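Local coordinates for putative transcriptional regulator protein, LacI family (Rhizobium etli, PDB 3MIZ) that probably binds cis-regulatory DNA and represses transcription as a LacI-type regulator, at residues T20-V23 with S24-P27; G175-G178 with A179-N182. All blocks are in the same frame, centred on the assembly; numbering follows the deposited sequence.

How the interactions relate
Interactions 1 and 2 are each a single short turn, and they face each other from the two lobes of a periplasmic-binding-protein-like fold. The 20-27 loop leaves strand 15-20 in the four-stranded parallel sheet; the 175-182 loop joins strands 167-174 and 181-182 in the mixed sheet of the other lobe. Their centres are 15 Å apart and their nearest atoms come to about 4 Å without touching. The link between them is indirect: Tyr22 and Thr26 pack on Met79, while Val177 packs on the adjacent Tyr80. In LacI-family relatives the cleft between the lobes takes up the effector, so both turns probably border that pocket.

Interaction 1 of 2, residues T20-V23 with S24-P27; sequences TDYV and STTP
The backbone folds back at Tyr22-Thr25 in a type I beta turn, with Val23 and Ser24 at its two central positions and the N-H of Thr25 bonded to Tyr22 O at 3.1 Å. It lies in the loop between strand 15-20 and helix 30-42, the first beta-to-alpha connection of the parallel-sheet lobe in this periplasmic-binding-protein-like fold. The Thr25 N-H points fairly straight at the oxygen (152°). Thr26 N lies closer to the same Tyr22 O, at 2.7 Å, yet that second bond is bent and weak; the one oxygen thus faces two successive amides, and only the first is well aimed.

Side chains close over that carbonyl. Thr25 has its hydroxyl anti to the backbone N (chi1 178°), which swings the methyl CG2 inward over the turn, 3.5 Å from Tyr22 CB. The same methyl stands obliquely beside the tyrosine ring. Thr26 comes in next to it, and its OG1 lies 3.9 Å from Tyr22 CB without bonding to the carbonyl.

Before the turn, Asp21 fixes the way in. Its CB packs over one face of the Tyr22 ring, offset toward the rim. OD1 takes the Met79 N-H, while OD2 makes a salt bridge to Arg82; this charge partner probably keeps the buried aspartate ionised. Asn51 OD1 receives the Val23 N-H, tying the turn to strand 46-51. Ser24 packs on Arg34 of the second subunit and Pro27 meets Pro27 of that subunit, which brings the loop to the dimer interface. Asp21 OD1 also receives the Tyr22 N-H at 2.7 Å, from 39° above the carboxylate plane.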
# COMPACT_ATOMS: atom_id res chain seq x y z
N THR A 20 4.36 -10.58 -11.93
CA THR A 20 4.91 -10.05 -10.71
C THR A 20 4.98 -11.13 -9.65
O THR A 20 4.33 -12.16 -9.78
CB THR A 20 4.07 -8.90 -10.16
OG1 THR A 20 4.73 -8.36 -9.01
CG2 THR A 20 2.68 -9.40 -9.77
N ASP A 21 5.76 -10.90 -8.60
CA ASP A 21 5.89 -11.89 -7.55
C ASP A 21 5.01 -11.71 -6.31
O ASP A 21 4.10 -12.50 -6.08
CB ASP A 21 7.36 -12.05 -7.11
CG ASP A 21 8.05 -10.72 -6.81
OD1 ASP A 21 7.38 -9.66 -6.76
OD2 ASP A 21 9.29 -10.73 -6.62
N TYR A 22 5.26 -10.67 -5.52
CA TYR A 22 4.51 -10.49 -4.27
C TYR A 22 3.56 -9.31 -4.18
O TYR A 22 3.44 -8.71 -3.11
CB TYR A 22 5.51 -10.43 -3.12
CG TYR A 22 6.49 -11.57 -3.12
CD1 TYR A 22 6.10 -12.86 -2.76
CD2 TYR A 22 7.81 -11.37 -3.51
CE1 TYR A 22 7.00 -13.92 -2.79
CE2 TYR A 22 8.72 -12.42 -3.54
CZ TYR A 22 8.30 -13.70 -3.18
OH TYR A 22 9.20 -14.74 -3.23
N VAL A 23 2.87 -9.01 -5.27
CA VAL A 23 1.95 -7.87 -5.28
C VAL A 23 0.78 -8.01 -4.30
O VAL A 23 0.28 -7.00 -3.79
CB VAL A 23 1.40 -7.63 -6.72
CG1 VAL A 23 0.37 -8.70 -7.07
CG2 VAL A 23 0.80 -6.25 -6.83
N SER A 24 0.34 -9.24 -4.03
CA SER A 24 -0.79 -9.43 -3.12
C SER A 24 -0.41 -9.22 -1.66
O SER A 24 -1.27 -9.13 -0.79
CB SER A 24 -1.38 -10.83 -3.29
OG SER A 24 -0.50 -11.83 -2.80
N THR A 25 0.89 -9.15 -1.39
CA THR A 25 1.38 -8.94 -0.03
C THR A 25 2.33 -7.75 0.06
O THR A 25 2.79 -7.39 1.14
CB THR A 25 2.09 -10.20 0.50
OG1 THR A 25 2.59 -9.95 1.82
CG2 THR A 25 3.25 -10.58 -0.41
N THR A 26 2.63 -7.14 -1.09
CA THR A 26 3.51 -5.98 -1.17
C THR A 26 2.88 -4.93 -2.09
O THR A 26 3.03 -4.98 -3.30
CB THR A 26 4.91 -6.36 -1.75
OG1 THR A 26 5.56 -7.28 -0.86
CG2 THR A 26 5.78 -5.13 -1.91
N PRO A 27 2.15 -3.96 -1.51
CA PRO A 27 1.50 -2.90 -2.29
C PRO A 27 2.26 -1.58 -2.32
O PRO A 27 1.66 -0.51 -2.49
CB PRO A 27 0.13 -2.74 -1.61
CG PRO A 27 0.09 -3.82 -0.53
CD PRO A 27 1.53 -4.04 -0.18

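Interaction 2 of 2, residues G175-G178 with A179-N182; sequences GPVG and AENN
Glu180 bends its side chain back across a type II beta turn, Pro176 to Ala179, and reaches the Gly178 amide with OE1. The turn joins antiparallel strands 167-174 and 181-182 as a beta hairpin at the edge of the mixed sheet. CG stands anti to the carbonyl carbon (chi1 -62°), and a kink at chi2 (109°) brings the carboxylate over the inside of the turn. There CG passes 3.2 Å from Pro176 O, while OE1 takes weak bonds from Gly178 N at 2.9 Å and Ala179 N at 3.3 Å. OE2 lies 3.6 Å from Val177 CA and accepts a hydrogen bond from Asn140 ND2, which also reaches Gly175 O. With the carboxylate cut back to an alanine, the Gly178 and Ala179 amides would probably lose their shared acceptor, and Asn140 one of its two. Val177 turns its side chain the other way, onto Tyr80, Ile142 and Leu143. Gly178 takes the positive phi (76°) that a type II turn needs at its third position. The backbone closure is itself weak, Ala179 N to Pro176 O at 3.0 Å, and beside it Pro176 CB meets Ala179 CB at 4.3 Å.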
# COMPACT_ATOMS: atom_id res chain seq x y z
N GLY A 175 13.55 -11.55 9.42
CA GLY A 175 12.55 -12.57 9.19
C GLY A 175 12.01 -12.50 7.78
O GLY A 175 12.57 -11.79 6.93
N PRO A 176 10.93 -13.24 7.48
CA PRO A 176 10.34 -13.24 6.13
C PRO A 176 9.83 -11.85 5.75
O PRO A 176 9.16 -11.20 6.54
CB PRO A 176 9.19 -14.25 6.26
CG PRO A 176 9.64 -15.15 7.40
CD PRO A 176 10.21 -14.16 8.37
N VAL A 177 10.16 -11.41 4.54
CA VAL A 177 9.71 -10.10 4.06
C VAL A 177 8.19 -10.02 4.14
O VAL A 177 7.48 -10.93 3.69
CB VAL A 177 10.15 -9.86 2.61
CG1 VAL A 177 9.65 -8.51 2.12
CG2 VAL A 177 11.67 -9.92 2.51
N GLY A 178 7.68 -8.92 4.70
CA GLY A 178 6.24 -8.76 4.81
C GLY A 178 5.62 -9.60 5.92
O GLY A 178 4.41 -9.84 5.91
N ALA A 179 6.44 -10.04 6.86
CA ALA A 179 5.97 -10.85 7.99
C ALA A 179 7.11 -10.90 9.00
O ALA A 179 7.28 -11.88 9.73
CB ALA A 179 5.63 -12.25 7.51
N GLU A 180 7.87 -9.82 9.04
CA GLU A 180 9.03 -9.73 9.91
C GLU A 180 8.77 -9.56 11.39
O GLU A 180 7.67 -9.20 11.83
CB GLU A 180 9.93 -8.58 9.45
CG GLU A 180 10.50 -8.77 8.06
CD GLU A 180 9.88 -7.83 7.05
OE1 GLU A 180 8.65 -7.58 7.12
OE2 GLU A 180 10.62 -7.34 6.17
N ASN A 181 9.81 -9.84 12.14
CA ASN A 181 9.84 -9.66 13.58
C ASN A 181 10.26 -8.20 13.50
O ASN A 181 11.36 -7.90 13.05
CB ASN A 181 10.93 -10.56 14.16
CG ASN A 181 11.26 -10.25 15.60
OD1 ASN A 181 10.46 -9.67 16.34
ND2 ASN A 181 12.45 -10.66 16.02
N ASN A 182 9.39 -7.29 13.91
CA ASN A 182 9.67 -5.86 13.78
C ASN A 182 9.89 -5.13 15.11
O ASN A 182 9.00 -5.11 15.96
CB ASN A 182 8.54 -5.22 12.98
CG ASN A 182 8.80 -3.76 12.67
OD1 ASN A 182 9.00 -2.95 13.58
ND2 ASN A 182 8.78 -3.40 11.39